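Long-range contacts in gliding motility protein MglB (Myxococcus xanthus, PDB 6IZW), which probably acts as a molecular adaptor, and perhaps as a guanine-nucleotide exchange factor, in the gliding motility of the bacterium: residues 13-18 with 126-131; 31-36 with 97-102. The protein carries 1 engineered substitution. One frame throughout, in Å; residues are numbered along the deposited sequence.

Contact 1: 13-18 with 126-131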
ATOM      1  N   THR B  13      15.683 -20.602   7.480  1.00 86.43           N
ATOM      2  CA  THR B  13      15.488 -21.363   8.705  1.00 84.93           C
ATOM      3  C   THR B  13      15.848 -20.540   9.937  1.00 80.50           C
ATOM      4  O   THR B  13      15.161 -20.616  10.963  1.00 77.49           O
ATOM      5  CB  THR B  13      16.323 -22.634   8.623  1.00 88.15           C
ATOM      6  OG1 THR B  13      17.574 -22.313   8.001  1.00 91.72           O
ATOM      7  CG2 THR B  13      15.606 -23.671   7.766  1.00 80.05           C
ATOM      8  N   LYS B  14      16.912 -19.736   9.850  1.00 79.86           N
ATOM      9  CA  LYS B  14      17.281 -18.871  10.968  1.00 78.57           C
ATOM     10  C   LYS B  14      16.247 -17.774  11.187  1.00 83.68           C
ATOM     11  O   LYS B  14      15.891 -17.464  12.331  1.00 84.35           O
ATOM     12  CB  LYS B  14      18.654 -18.239  10.734  1.00 82.12           C
ATOM     13  CG  LYS B  14      19.680 -19.107  10.024  1.00 86.79           C
ATOM     14  CD  LYS B  14      20.945 -18.301   9.707  1.00 89.69           C
ATOM     15  CE  LYS B  14      22.192 -19.186   9.719  1.00 92.41           C
ATOM     16  NZ  LYS B  14      23.448 -18.422   9.981  1.00 88.21           N
ATOM     17  N   ILE B  15      15.766 -17.162  10.100  1.00 85.79           N
ATOM     18  CA  ILE B  15      14.800 -16.074  10.217  1.00 78.82           C
ATOM     19  C   ILE B  15      13.544 -16.556  10.926  1.00 75.61           C
ATOM     20  O   ILE B  15      13.029 -15.886  11.829  1.00 79.01           O
ATOM     21  CB  ILE B  15      14.489 -15.490   8.826  1.00 77.81           C
ATOM     22  CG1 ILE B  15      15.623 -14.569   8.366  1.00 77.99           C
ATOM     23  CG2 ILE B  15      13.191 -14.724   8.849  1.00 81.23           C
ATOM     24  CD1 ILE B  15      15.534 -14.183   6.896  1.00 77.67           C
ATOM     25  N   ASN B  16      13.048 -17.739  10.557  1.00 76.47           N
ATOM     26  CA  ASN B  16      11.880 -18.296  11.235  1.00 82.25           C
ATOM     27  C   ASN B  16      12.152 -18.523  12.718  1.00 90.16           C
ATOM     28  O   ASN B  16      11.251 -18.376  13.553  1.00 91.93           O
ATOM     29  CB  ASN B  16      11.453 -19.604  10.567  1.00 82.13           C
ATOM     30  CG  ASN B  16      11.354 -19.485   9.057  1.00 83.95           C
ATOM     31  OD1 ASN B  16      11.701 -20.410   8.328  1.00 84.95           O
ATOM     32  ND2 ASN B  16      10.888 -18.337   8.582  1.00 80.69           N
ATOM     33  N   ALA B  17      13.389 -18.890  13.068  1.00 87.39           N
ATOM     34  CA  ALA B  17      13.721 -19.124  14.469  1.00 89.73           C
ATOM     35  C   ALA B  17      13.621 -17.833  15.279  1.00 87.63           C
ATOM     36  O   ALA B  17      13.067 -17.823  16.383  1.00 89.09           O
ATOM     37  CB  ALA B  17      15.119 -19.734  14.581  1.00 88.88           C
ATOM     38  N   VAL B  18      14.149 -16.730  14.742  1.00 85.68           N
ATOM     39  CA  VAL B  18      14.029 -15.441  15.424  1.00 86.82           C
ATOM     40  C   VAL B  18      12.568 -15.120  15.714  1.00 87.51           C
ATOM     41  O   VAL B  18      12.227 -14.621  16.794  1.00 93.44           O
ATOM     42  CB  VAL B  18      14.694 -14.328  14.590  1.00 80.52           C
ATOM     43  CG1 VAL B  18      14.380 -12.970  15.180  1.00 79.26           C
ATOM     44  CG2 VAL B  18      16.198 -14.542  14.502  1.00 78.05           C
ATOM     45  N   THR B 126      19.440  -8.508  11.674  1.00 85.67           N
ATOM     46  CA  THR B 126      20.529  -7.928  10.901  1.00 88.31           C
ATOM     47  C   THR B 126      21.787  -8.786  10.971  1.00 91.97           C
ATOM     48  O   THR B 126      22.636  -8.698  10.076  1.00 92.96           O
ATOM     49  CB  THR B 126      20.819  -6.508  11.385  1.00 87.72           C
ATOM     50  OG1 THR B 126      21.784  -6.551  12.444  1.00 95.51           O
ATOM     51  CG2 THR B 126      19.548  -5.857  11.904  1.00 81.57           C
ATOM     52  N   LYS B 127      21.920  -9.616  12.011  1.00 88.14           N
ATOM     53  CA  LYS B 127      23.025 -10.567  12.057  1.00 93.10           C
ATOM     54  C   LYS B 127      22.841 -11.672  11.023  1.00 97.02           C
ATOM     55  O   LYS B 127      23.820 -12.135  10.420  1.00 99.67           O
ATOM     56  CB  LYS B 127      23.161 -11.159  13.461  1.00 90.00           C
ATOM     57  N   ILE B 128      21.596 -12.106  10.797  1.00 88.94           N
ATOM     58  CA  ILE B 128      21.341 -13.095   9.752  1.00 88.19           C
ATOM     59  C   ILE B 128      21.563 -12.481   8.374  1.00 90.10           C
ATOM     60  O   ILE B 128      22.216 -13.077   7.509  1.00 91.37           O
ATOM     61  CB  ILE B 128      19.924 -13.679   9.892  1.00 85.38           C
ATOM     62  CG1 ILE B 128      19.737 -14.307  11.277  1.00 83.64           C
ATOM     63  CG2 ILE B 128      19.660 -14.697   8.792  1.00 79.06           C
ATOM     64  CD1 ILE B 128      18.316 -14.778  11.557  1.00 81.16           C
ATOM     65  N   PHE B 129      21.042 -11.269   8.152  1.00 90.83           N
ATOM     66  CA  PHE B 129      21.259 -10.599   6.872  1.00 91.76           C
ATOM     67  C   PHE B 129      22.728 -10.279   6.645  1.00 91.80           C
ATOM     68  O   PHE B 129      23.122  -9.986   5.511  1.00 93.89           O
ATOM     69  CB  PHE B 129      20.432  -9.306   6.779  1.00 91.11           C
ATOM     70  CG  PHE B 129      18.935  -9.514   6.865  1.00 89.73           C
ATOM     71  CD1 PHE B 129      18.373 -10.774   6.706  1.00 85.90           C
ATOM     72  CD2 PHE B 129      18.091  -8.438   7.099  1.00 83.26           C
ATOM     73  CE1 PHE B 129      17.004 -10.955   6.790  1.00 83.65           C
ATOM     74  CE2 PHE B 129      16.726  -8.615   7.181  1.00 79.03           C
ATOM     75  CZ  PHE B 129      16.181  -9.875   7.026  1.00 79.86           C
ATOM     76  N   GLU B 130      23.544 -10.323   7.700  1.00 94.89           N
ATOM     77  CA  GLU B 130      24.966 -10.051   7.544  1.00 98.64           C
ATOM     78  C   GLU B 130      25.687 -11.213   6.874  1.00101.21           C
ATOM     79  O   GLU B 130      26.695 -11.000   6.191  1.00105.47           O
ATOM     80  CB  GLU B 130      25.592  -9.742   8.905  1.00 93.87           C
ATOM     81  N   SER B 131      25.185 -12.436   7.044  1.00 97.07           N
ATOM     82  CA  SER B 131      25.823 -13.628   6.483  1.00 97.60           C
ATOM     83  C   SER B 131      25.959 -13.554   4.961  1.00 99.51           C
ATOM     84  O   SER B 131      25.028 -13.875   4.223  1.00100.63           O
ATOM     85  CB  SER B 131      25.039 -14.882   6.876  1.00 95.34           C
TER
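Ile128 is the centre of this meeting of two helices, its side chain reaching into the angle between Lys14, Ile15 and Val18. No hydrogen bond crosses the contact, so apolar packing carries it. Ile128 CD1 rests 3.6 Å from Lys14 CB and equally close to Val18 CG2, which approaches it tip to tip. Lys14 and Ile128 slide past each other in opposite senses, and Lys14 CD passes 3.9 Å from Ile128 CG2; a lysine suits this exposed margin because its methylene chain can pack while its ammonium stays beyond the apolar patch. The same methyl, Ile128 CG2, also lies 4.1 Å from Ile15 CG1, so the branched isoleucine serves several partners at once. Cutting Ile128 back to an alanine would probably leave Val18 CG2 and the flank of Lys14 facing a gap.

The aromatic part belongs to Ile15 and Phe129, which cross at about a right angle. CG1 of Ile15 is anti to its carbonyl carbon (chi1 -78°), and the extended branch carries CD1 to the edge that the flat Phe129 ring presents, in its plane, 3.5 Å from CE1.

The axes of 13-18 and 126-130 run antiparallel (176°), 10.2 Å apart at closest; here helix 9-25 lies beside helix 111-130. Val18 also packs on Ala121 and Leu125 of the latter, while Ile15 also touches Ser42 of strand 40-45.

Contact 2: 31-36 with 97-102; sequences VFLVDK and SRVVLV. With SO4 (sulfate ion), chain H.
Phe32 takes a chi1 of 63°, its CG lying between the backbone N and the carbonyl carbon, and this brings the ring to Val102, whose CB sits over one face 3.8 Å from the ring centroid, a CH-pi contact. Asp35 has CG anti to N (chi1 -166°), which brings its carboxylate over one face of the Arg98 guanidinium, OD1 3.6 Å above the plane and OD2 2.8 Å from NE and NH2, the planes 68° apart. Asp35 OD1 accepts a bond from Asn37 N.

The strands pair antiparallel: Phe32 with Val102 and Val34 with Val100 are hydrogen-bonded pairs, the bond Val100 N to Val34 O being weak. Beyond them Lys36 N donates to Arg98 O at 2.9 Å. Branched valines suit extended strands, and Val34 CG1 lies beside Val100 CB. On the face with Leu33, its CG packs 3.4 Å from Val99 CG1. A sulfate, probably from the crystallisation liquor, is modelled implausibly close to Arg98, leaving its tip and the Asp35 pairing doubtful.

Strands 28-35 and 99-106 sit within the five-stranded antiparallel sheet of the Roadblock/LC7 fold, flanked by strands 40-45 and 88-94. Phe32 and Val34 face helix 52-72; Leu33 and Leu101 face Leu125 of helix 111-130.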
ATOM      1  N   VAL B  31       3.444 -12.764  15.170  1.00 71.92           N
ATOM      2  CA  VAL B  31       4.631 -12.044  14.726  1.00 73.38           C
ATOM      3  C   VAL B  31       4.785 -12.321  13.238  1.00 75.59           C
ATOM      4  O   VAL B  31       4.470 -13.422  12.778  1.00 80.05           O
ATOM      5  CB  VAL B  31       5.889 -12.489  15.501  1.00 73.90           C
ATOM      6  CG1 VAL B  31       7.177 -12.161  14.723  1.00 67.91           C
ATOM      7  CG2 VAL B  31       5.905 -11.879  16.897  1.00 84.77           C
ATOM      8  N   PHE B  32       5.249 -11.332  12.474  1.00 68.91           N
ATOM      9  CA  PHE B  32       5.596 -11.624  11.089  1.00 67.18           C
ATOM     10  C   PHE B  32       6.576 -10.588  10.564  1.00 65.17           C
ATOM     11  O   PHE B  32       6.758  -9.518  11.150  1.00 65.52           O
ATOM     12  CB  PHE B  32       4.357 -11.716  10.178  1.00 67.22           C
ATOM     13  CG  PHE B  32       3.568 -10.446  10.070  1.00 63.48           C
ATOM     14  CD1 PHE B  32       3.879  -9.497   9.109  1.00 61.15           C
ATOM     15  CD2 PHE B  32       2.491 -10.215  10.913  1.00 65.58           C
ATOM     16  CE1 PHE B  32       3.140  -8.319   9.003  1.00 66.20           C
ATOM     17  CE2 PHE B  32       1.745  -9.046  10.820  1.00 65.58           C
ATOM     18  CZ  PHE B  32       2.063  -8.095   9.863  1.00 61.27           C
ATOM     19  N   LEU B  33       7.208 -10.943   9.446  1.00 59.08           N
ATOM     20  CA  LEU B  33       8.245 -10.154   8.808  1.00 55.06           C
ATOM     21  C   LEU B  33       7.831  -9.902   7.363  1.00 62.48           C
ATOM     22  O   LEU B  33       7.449 -10.840   6.659  1.00 54.84           O
ATOM     23  CB  LEU B  33       9.587 -10.885   8.874  1.00 63.20           C
ATOM     24  CG  LEU B  33      10.819 -10.037   8.582  1.00 64.40           C
ATOM     25  CD1 LEU B  33      11.050  -9.081   9.742  1.00 66.40           C
ATOM     26  CD2 LEU B  33      12.074 -10.886   8.292  1.00 63.00           C
ATOM     27  N   VAL B  34       7.897  -8.641   6.922  1.00 61.70           N
ATOM     28  CA  VAL B  34       7.388  -8.244   5.611  1.00 49.33           C
ATOM     29  C   VAL B  34       8.393  -7.321   4.936  1.00 50.51           C
ATOM     30  O   VAL B  34       8.941  -6.409   5.563  1.00 51.70           O
ATOM     31  CB  VAL B  34       6.005  -7.563   5.707  1.00 54.08           C
ATOM     32  CG1 VAL B  34       6.032  -6.394   6.668  1.00 48.56           C
ATOM     33  CG2 VAL B  34       5.543  -7.089   4.336  1.00 51.31           C
ATOM     34  N   ASP B  35       8.646  -7.575   3.660  1.00 52.67           N
ATOM     35  CA  ASP B  35       9.409  -6.653   2.837  1.00 55.47           C
ATOM     36  C   ASP B  35       8.629  -5.353   2.632  1.00 50.72           C
ATOM     37  O   ASP B  35       7.396  -5.320   2.689  1.00 47.20           O
ATOM     38  CB  ASP B  35       9.714  -7.310   1.486  1.00 52.93           C
ATOM     39  CG  ASP B  35      10.766  -6.568   0.698  1.00 59.14           C
ATOM     40  OD1 ASP B  35      10.516  -5.415   0.268  1.00 59.20           O
ATOM     41  OD2 ASP B  35      11.855  -7.150   0.498  1.00 71.70           O
ATOM     42  N   LYS B  36       9.363  -4.275   2.364  1.00 47.61           N
ATOM     43  CA  LYS B  36       8.715  -2.997   2.121  1.00 50.07           C
ATOM     44  C   LYS B  36       7.786  -3.054   0.911  1.00 57.38           C
ATOM     45  O   LYS B  36       6.740  -2.389   0.896  1.00 48.57           O
ATOM     46  CB  LYS B  36       9.773  -1.906   1.945  1.00 54.83           C
ATOM     47  CG  LYS B  36      10.129  -1.195   3.253  1.00 52.76           C
ATOM     48  CD  LYS B  36      11.089  -0.041   3.016  1.00 61.18           C
ATOM     49  CE  LYS B  36      11.678   0.443   4.343  1.00 64.64           C
ATOM     50  NZ  LYS B  36      12.490   1.671   4.168  1.00 67.74           N
ATOM     51  N   SER B  97      17.151  -2.007   5.599  1.00 75.14           N
ATOM     52  CA  SER B  97      16.721  -1.080   4.564  1.00 76.24           C
ATOM     53  C   SER B  97      15.499  -1.549   3.772  1.00 73.53           C
ATOM     54  O   SER B  97      14.935  -0.750   3.021  1.00 72.67           O
ATOM     55  CB  SER B  97      17.884  -0.797   3.603  1.00 70.20           C
ATOM     56  OG  SER B  97      17.423  -0.312   2.354  1.00 81.06           O
ATOM     57  N   ARG B  98      15.068  -2.804   3.894  1.00 73.12           N
ATOM     58  CA  ARG B  98      13.897  -3.218   3.131  1.00 68.95           C
ATOM     59  C   ARG B  98      12.956  -4.133   3.903  1.00 65.32           C
ATOM     60  O   ARG B  98      12.030  -4.682   3.300  1.00 69.73           O
ATOM     61  CB  ARG B  98      14.316  -3.881   1.789  1.00 72.23           C
ATOM     62  CG  ARG B  98      15.115  -5.211   1.911  1.00 76.77           C
ATOM     63  CD  ARG B  98      15.537  -5.833   0.512  1.00 84.67           C
ATOM     64  NE  ARG B  98      14.478  -6.509  -0.270  1.00 83.37           N
ATOM     65  CZ  ARG B  98      13.957  -6.075  -1.434  1.00 83.61           C
ATOM     66  NH1 ARG B  98      14.374  -4.942  -2.016  1.00 84.31           N
ATOM     67  NH2 ARG B  98      12.994  -6.811  -2.021  1.00 80.80           N
ATOM     68  N   VAL B  99      13.106  -4.257   5.217  1.00 61.93           N
ATOM     69  CA  VAL B  99      12.339  -5.225   5.982  1.00 58.33           C
ATOM     70  C   VAL B  99      11.592  -4.498   7.089  1.00 59.73           C
ATOM     71  O   VAL B  99      11.941  -3.384   7.478  1.00 65.27           O
ATOM     72  CB  VAL B  99      13.253  -6.326   6.551  1.00 65.46           C
ATOM     73  CG1 VAL B  99      12.455  -7.511   6.986  1.00 62.05           C
ATOM     74  CG2 VAL B  99      14.255  -6.740   5.499  1.00 66.56           C
ATOM     75  N   VAL B 100      10.529  -5.137   7.575  1.00 53.56           N
ATOM     76  CA  VAL B 100       9.681  -4.595   8.628  1.00 56.63           C
ATOM     77  C   VAL B 100       9.276  -5.756   9.520  1.00 61.17           C
ATOM     78  O   VAL B 100       8.714  -6.742   9.030  1.00 61.96           O
ATOM     79  CB  VAL B 100       8.420  -3.901   8.074  1.00 55.39           C
ATOM     80  CG1 VAL B 100       7.488  -3.482   9.206  1.00 51.75           C
ATOM     81  CG2 VAL B 100       8.782  -2.718   7.200  1.00 56.10           C
ATOM     82  N   LEU B 101       9.542  -5.651  10.822  1.00 62.93           N
ATOM     83  CA  LEU B 101       9.080  -6.671  11.754  1.00 66.26           C
ATOM     84  C   LEU B 101       7.850  -6.158  12.478  1.00 61.07           C
ATOM     85  O   LEU B 101       7.785  -4.992  12.858  1.00 68.31           O
ATOM     86  CB  LEU B 101      10.157  -7.069  12.767  1.00 70.64           C
ATOM     87  CG  LEU B 101      10.075  -8.520  13.283  1.00 71.82           C
ATOM     88  CD1 LEU B 101      11.345  -8.859  14.028  1.00 79.17           C
ATOM     89  CD2 LEU B 101       8.858  -8.826  14.168  1.00 69.21           C
ATOM     90  N   VAL B 102       6.873  -7.035  12.647  1.00 59.91           N
ATOM     91  CA  VAL B 102       5.582  -6.679  13.207  1.00 64.93           C
ATOM     92  C   VAL B 102       5.261  -7.650  14.330  1.00 70.84           C
ATOM     93  O   VAL B 102       5.469  -8.864  14.202  1.00 72.29           O
ATOM     94  CB  VAL B 102       4.463  -6.703  12.143  1.00 65.10           C
ATOM     95  CG1 VAL B 102       3.110  -6.511  12.804  1.00 68.98           C
ATOM     96  CG2 VAL B 102       4.703  -5.652  11.078  1.00 60.50           C
TER
HETATM   97  S   SO4 H 201      13.180  -4.374  -4.390  1.00106.42           S
HETATM   98  O1  SO4 H 201      12.429  -5.562  -4.770  1.00 84.73           O
HETATM   99  O2  SO4 H 201      14.022  -4.746  -3.251  1.00 98.57           O
HETATM  100  O3  SO4 H 201      12.284  -3.293  -4.035  1.00 79.41           O
HETATM  101  O4  SO4 H 201      13.983  -3.980  -5.559  1.00 84.05           O

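How the contacts relate
Contact 2 joins two adjacent inner strands of the sheet, and contact 1 joins the two helices lying against one of its faces; their centres are about 13 Å apart. They meet directly: Phe129 CE2 packs 3.5 Å from Val99 CG2, and Ile15 CG2 lies 4.0 Å from Leu33 CD2. Ile15 and Phe129 therefore serve both the helix pair and the helix-to-sheet interface. Along the chain, contact 2 is nested inside contact 1, helix 9-25 leading into strand 28-35 and strand 99-106 into helix 111-130. The sulfate belongs to contact 2 alone; doubtfully placed against Arg98, it is hydrogen-bonded to residues of another protein chain.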